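Local coordinates for choline/ethanolamine kinase family protein (Mesorhizobium loti, PDB 3DXQ) that probably phosphorylates ethanolamine or a related small amino alcohol, as a kinase-like phosphotransferase of the choline/ethanolamine kinase family, at residues N203-E215 and R242-W254. Numbering follows the deposited sequence.
Sequences NDPLWDLGDLSVE and RVVIYKAMCDLLW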
loop_
_atom_site.group_PDB
_atom_site.type_symbol
_atom_site.label_atom_id
_atom_site.label_comp_id
_atom_site.label_asym_id
_atom_site.label_seq_id
_atom_site.Cartn_x
_atom_site.Cartn_y
_atom_site.Cartn_z
ATOM N N ASN A 203 0.561 2.154 12.475
ATOM C CA ASN A 203 -0.106 3.271 11.853
ATOM C C ASN A 203 -1.578 3.320 12.282
ATOM O O ASN A 203 -2.078 2.423 12.979
ATOM C CB ASN A 203 -0.006 3.101 10.330
ATOM C CG ASN A 203 -0.279 4.391 9.556
ATOM O OD1 ASN A 203 -0.545 5.438 10.129
ATOM N ND2 ASN A 203 -0.213 4.301 8.238
ATOM N N ASP A 204 -2.255 4.402 11.895
ATOM C CA ASP A 204 -3.705 4.515 12.039
ATOM C C ASP A 204 -4.296 3.511 11.054
ATOM O O ASP A 204 -4.120 3.675 9.856
ATOM C CB ASP A 204 -4.132 5.923 11.672
ATOM C CG ASP A 204 -5.601 6.172 11.868
ATOM O OD1 ASP A 204 -6.372 5.203 12.037
ATOM O OD2 ASP A 204 -5.964 7.377 11.829
ATOM N N PRO A 205 -4.993 2.472 11.555
ATOM C CA PRO A 205 -5.531 1.425 10.715
ATOM C C PRO A 205 -6.290 1.931 9.507
ATOM O O PRO A 205 -6.274 1.274 8.468
ATOM C CB PRO A 205 -6.500 0.684 11.660
ATOM C CG PRO A 205 -6.676 1.564 12.831
ATOM C CD PRO A 205 -5.380 2.262 12.959
ATOM N N LEU A 206 -6.954 3.075 9.633
ATOM C CA LEU A 206 -7.727 3.625 8.521
ATOM C C LEU A 206 -6.880 4.207 7.397
ATOM O O LEU A 206 -7.412 4.608 6.350
ATOM C CB LEU A 206 -8.769 4.649 9.019
ATOM C CG LEU A 206 -9.762 4.057 10.009
ATOM C CD1 LEU A 206 -10.963 4.952 10.193
ATOM C CD2 LEU A 206 -10.178 2.623 9.607
ATOM N N TRP A 207 -5.569 4.260 7.590
ATOM C CA TRP A 207 -4.701 4.681 6.498
ATOM C C TRP A 207 -4.746 3.619 5.404
ATOM O O TRP A 207 -4.774 3.949 4.214
ATOM C CB TRP A 207 -3.262 4.856 6.942
ATOM C CG TRP A 207 -2.347 4.863 5.794
ATOM C CD1 TRP A 207 -1.776 3.775 5.198
ATOM C CD2 TRP A 207 -1.895 6.008 5.071
ATOM N NE1 TRP A 207 -0.990 4.174 4.141
ATOM C CE2 TRP A 207 -1.034 5.541 4.048
ATOM C CE3 TRP A 207 -2.119 7.378 5.196
ATOM C CZ2 TRP A 207 -0.416 6.389 3.155
ATOM C CZ3 TRP A 207 -1.501 8.232 4.302
ATOM C CH2 TRP A 207 -0.661 7.735 3.288
ATOM N N ASP A 208 -4.737 2.351 5.819
ATOM C CA ASP A 208 -4.801 1.231 4.897
ATOM C C ASP A 208 -6.061 1.271 4.053
ATOM O O ASP A 208 -6.004 1.078 2.821
ATOM C CB ASP A 208 -4.730 -0.114 5.660
ATOM C CG ASP A 208 -3.294 -0.533 6.007
ATOM O OD1 ASP A 208 -2.327 0.164 5.586
ATOM O OD2 ASP A 208 -3.133 -1.588 6.674
ATOM N N LEU A 209 -7.194 1.509 4.715
ATOM C CA LEU A 209 -8.489 1.613 4.017
ATOM C C LEU A 209 -8.479 2.769 3.037
ATOM O O LEU A 209 -8.891 2.613 1.885
ATOM C CB LEU A 209 -9.676 1.730 4.987
ATOM C CG LEU A 209 -10.123 0.378 5.582
ATOM C CD1 LEU A 209 -9.045 -0.299 6.446
ATOM C CD2 LEU A 209 -11.400 0.495 6.398
ATOM N N GLY A 210 -7.973 3.916 3.472
ATOM C CA GLY A 210 -7.940 5.091 2.585
ATOM C C GLY A 210 -7.030 4.876 1.385
ATOM O O GLY A 210 -7.344 5.280 0.253
ATOM N N ASP A 211 -5.899 4.223 1.636
ATOM C CA ASP A 211 -4.908 3.993 0.594
ATOM C C ASP A 211 -5.447 3.057 -0.478
ATOM O O ASP A 211 -5.351 3.349 -1.671
ATOM C CB ASP A 211 -3.636 3.424 1.200
ATOM C CG ASP A 211 -2.429 3.512 0.257
ATOM O OD1 ASP A 211 -2.442 2.978 -0.860
ATOM O OD2 ASP A 211 -1.417 4.078 0.679
ATOM N N LEU A 212 -6.027 1.945 -0.059
ATOM C CA LEU A 212 -6.621 1.012 -1.004
ATOM C C LEU A 212 -7.680 1.699 -1.833
ATOM O O LEU A 212 -7.711 1.533 -3.048
ATOM C CB LEU A 212 -7.240 -0.168 -0.263
ATOM C CG LEU A 212 -8.036 -1.165 -1.082
ATOM C CD1 LEU A 212 -7.255 -1.514 -2.361
ATOM C CD2 LEU A 212 -8.332 -2.425 -0.227
ATOM N N SER A 213 -8.546 2.471 -1.184
ATOM C CA SER A 213 -9.626 3.163 -1.887
ATOM C C SER A 213 -9.116 4.041 -3.014
ATOM O O SER A 213 -9.633 3.962 -4.135
ATOM C CB SER A 213 -10.439 4.024 -0.918
ATOM O OG SER A 213 -11.567 4.591 -1.556
ATOM N N VAL A 214 -8.105 4.867 -2.724
ATOM C CA VAL A 214 -7.529 5.762 -3.740
ATOM C C VAL A 214 -6.784 4.988 -4.828
ATOM O O VAL A 214 -6.804 5.386 -6.008
ATOM C CB VAL A 214 -6.581 6.800 -3.128
ATOM C CG1 VAL A 214 -5.814 7.527 -4.196
ATOM C CG2 VAL A 214 -7.354 7.773 -2.347
ATOM N N GLU A 215 -6.138 3.889 -4.439
ATOM C CA GLU A 215 -5.370 3.079 -5.385
ATOM C C GLU A 215 -6.300 2.262 -6.270
ATOM O O GLU A 215 -6.013 2.034 -7.449
ATOM C CB GLU A 215 -4.399 2.150 -4.654
ATOM C CG GLU A 215 -3.187 2.830 -3.954
ATOM C CD GLU A 215 -2.151 3.378 -4.918
ATOM O OE1 GLU A 215 -2.002 2.807 -6.015
ATOM O OE2 GLU A 215 -1.482 4.382 -4.575
ATOM N N ARG A 242 -11.958 9.889 8.532
ATOM C CA ARG A 242 -10.539 9.563 8.544
ATOM C C ARG A 242 -10.135 8.904 7.230
ATOM O O ARG A 242 -9.098 9.228 6.653
ATOM C CB ARG A 242 -10.156 8.737 9.790
ATOM C CG ARG A 242 -9.478 9.623 10.824
ATOM C CD ARG A 242 -9.402 9.111 12.245
ATOM N NE ARG A 242 -8.919 7.736 12.406
ATOM C CZ ARG A 242 -9.597 6.778 13.049
ATOM N NH1 ARG A 242 -10.790 7.024 13.583
ATOM N NH2 ARG A 242 -9.098 5.565 13.167
ATOM N N VAL A 243 -10.979 8.011 6.732
ATOM C CA VAL A 243 -10.682 7.357 5.471
ATOM C C VAL A 243 -10.565 8.430 4.385
ATOM O O VAL A 243 -9.569 8.515 3.663
ATOM C CB VAL A 243 -11.735 6.323 5.096
ATOM C CG1 VAL A 243 -11.327 5.635 3.819
ATOM C CG2 VAL A 243 -11.894 5.312 6.194
ATOM N N VAL A 244 -11.562 9.283 4.285
ATOM C CA VAL A 244 -11.520 10.328 3.261
ATOM C C VAL A 244 -10.267 11.211 3.432
ATOM O O VAL A 244 -9.616 11.566 2.454
ATOM C CB VAL A 244 -12.815 11.129 3.264
ATOM C CG1 VAL A 244 -12.728 12.338 2.345
ATOM C CG2 VAL A 244 -13.952 10.219 2.855
ATOM N N ILE A 245 -9.911 11.520 4.676
ATOM C CA ILE A 245 -8.729 12.330 4.966
ATOM C C ILE A 245 -7.456 11.663 4.430
ATOM O O ILE A 245 -6.601 12.323 3.793
ATOM C CB ILE A 245 -8.598 12.598 6.492
ATOM C CG1 ILE A 245 -9.502 13.763 6.888
ATOM C CG2 ILE A 245 -7.183 12.937 6.881
ATOM C CD1 ILE A 245 -9.171 15.025 6.145
ATOM N N TYR A 246 -7.343 10.359 4.669
ATOM C CA TYR A 246 -6.192 9.604 4.190
ATOM C C TYR A 246 -6.211 9.437 2.669
ATOM O O TYR A 246 -5.146 9.440 2.043
ATOM C CB TYR A 246 -6.070 8.250 4.910
ATOM C CG TYR A 246 -5.726 8.400 6.385
ATOM C CD1 TYR A 246 -4.659 9.188 6.797
ATOM C CD2 TYR A 246 -6.463 7.741 7.360
ATOM C CE1 TYR A 246 -4.345 9.337 8.150
ATOM C CE2 TYR A 246 -6.153 7.869 8.719
ATOM C CZ TYR A 246 -5.090 8.674 9.110
ATOM O OH TYR A 246 -4.773 8.801 10.455
ATOM N N LYS A 247 -7.391 9.291 2.068
ATOM C CA LYS A 247 -7.458 9.301 0.609
ATOM C C LYS A 247 -6.691 10.529 0.103
ATOM O O LYS A 247 -5.840 10.413 -0.765
ATOM C CB LYS A 247 -8.900 9.368 0.103
ATOM C CG LYS A 247 -9.628 8.048 -0.074
ATOM C CD LYS A 247 -11.100 8.329 -0.371
ATOM C CE LYS A 247 -11.699 7.400 -1.404
ATOM N NZ LYS A 247 -13.191 7.548 -1.529
ATOM N N ALA A 248 -6.972 11.697 0.675
ATOM C CA ALA A 248 -6.312 12.930 0.242
ATOM C C ALA A 248 -4.820 12.911 0.569
ATOM O O ALA A 248 -4.001 13.198 -0.294
ATOM C CB ALA A 248 -6.991 14.176 0.860
HETATM N N MSE A 249 -4.464 12.582 1.807
HETATM C CA MSE A 249 -3.059 12.589 2.219
HETATM C C MSE A 249 -2.215 11.566 1.494
HETATM O O MSE A 249 -1.035 11.794 1.265
HETATM C CB MSE A 249 -2.932 12.349 3.719
HETATM C CG MSE A 249 -3.409 13.493 4.592
HETATM SE SE MSE A 249 -2.844 15.260 3.925
HETATM C CE MSE A 249 -2.855 16.183 5.584
ATOM N N CYS A 250 -2.818 10.429 1.166
ATOM C CA CYS A 250 -2.155 9.377 0.420
ATOM C C CYS A 250 -1.726 9.877 -0.945
ATOM O O CYS A 250 -0.586 9.735 -1.343
ATOM C CB CYS A 250 -3.104 8.200 0.262
ATOM S SG CYS A 250 -2.342 6.743 -0.416
ATOM N N ASP A 251 -2.648 10.491 -1.666
ATOM C CA ASP A 251 -2.311 11.106 -2.947
ATOM C C ASP A 251 -1.234 12.168 -2.800
ATOM O O ASP A 251 -0.334 12.261 -3.636
ATOM C CB ASP A 251 -3.540 11.751 -3.591
ATOM C CG ASP A 251 -4.285 10.823 -4.540
ATOM O OD1 ASP A 251 -3.682 9.883 -5.083
ATOM O OD2 ASP A 251 -5.486 11.066 -4.771
ATOM N N LEU A 252 -1.333 12.988 -1.763
ATOM C CA LEU A 252 -0.367 14.067 -1.562
ATOM C C LEU A 252 1.042 13.519 -1.345
ATOM O O LEU A 252 2.005 14.030 -1.924
ATOM C CB LEU A 252 -0.759 14.928 -0.356
ATOM C CG LEU A 252 0.156 16.124 -0.088
ATOM C CD1 LEU A 252 0.139 17.081 -1.243
ATOM C CD2 LEU A 252 -0.267 16.817 1.167
ATOM N N LEU A 253 1.148 12.501 -0.490
ATOM C CA LEU A 253 2.430 11.864 -0.175
ATOM C C LEU A 253 3.146 11.448 -1.444
ATOM O O LEU A 253 4.269 11.876 -1.711
ATOM C CB LEU A 253 2.220 10.635 0.713
ATOM C CG LEU A 253 3.485 9.860 1.084
ATOM C CD1 LEU A 253 4.366 10.766 1.938
ATOM C CD2 LEU A 253 3.167 8.547 1.799
ATOM N N TRP A 254 2.463 10.628 -2.230
ATOM C CA TRP A 254 3.003 10.122 -3.474
ATOM C C TRP A 254 3.199 11.235 -4.506
ATOM O O TRP A 254 4.181 11.227 -5.242
ATOM C CB TRP A 254 2.121 9.003 -4.007
ATOM C CG TRP A 254 2.239 7.776 -3.164
ATOM C CD1 TRP A 254 1.295 7.244 -2.338
ATOM C CD2 TRP A 254 3.382 6.929 -3.067
ATOM N NE1 TRP A 254 1.779 6.113 -1.731
ATOM C CE2 TRP A 254 3.061 5.897 -2.163
ATOM C CE3 TRP A 254 4.654 6.944 -3.663
ATOM C CZ2 TRP A 254 3.958 4.885 -1.842
ATOM C CZ3 TRP A 254 5.548 5.942 -3.341
ATOM C CH2 TRP A 254 5.194 4.924 -2.439
#
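Gly210 and Val243 are the nearest CA pair, 4.6 Å apart, between helix 206-215 and the 242-254 part of helix 237-263, whose segment axes pass 7.6 Å apart at -61°. A CB on Gly210 would run into Tyr246; without one, Gly210 CA rests 3.6 Å from Val243 CG1. At the N-terminal end of the shorter helix, setting CG anti to the backbone N (chi1 -176°) brings the Asp204 carboxylate up to the Arg242 guanidinium. Arg242 meets it side-on in a two-bond salt bridge, the two planes only 22° apart: NH2 gives a nearly straight bond to Asp204 OD1 (3.0 Å), and NE reaches the syn lone pair of OD2. OD1 also caps the helix, accepting from Leu206 N above the carboxylate plane, while the Tyr246 hydroxyl comes to OD2 in a bond modelled too short for its length to be trusted, its ring almost perpendicular to the carboxylate. Leu206 CD1 lies over one guanidinium face. With an alanine at Arg242, the buried Asp204 carboxylate would probably lose its counter-charge and Leu206 CD1 the flat group it packs on. Both helices belong to the helical lobe of the protein-kinase-like fold; Asp208, turned from this interface, accepts from the backbone N of His177 and Cys178, much as the helix-F aspartate of protein kinases holds the catalytic loop. Trp207, whose NE1 donates to Cys178 O, lays the six-membered part of its indole along the 242-254 segment: CE3 touches Tyr246 CD1 (3.5 Å) in an oblique aromatic pair, CH2 packs on Cys250 CB (3.9 Å), and Cys250 SG makes an oblique sulfur-aromatic contact. Farther along, Val214 wedges CG2 against the Lys247 aliphatic chain and CG1 against the Asp251 carboxylate, whose OD1 forms salt bridges with Arg278 and Arg281; Lys247 NZ continues to a salt bridge with Asp223.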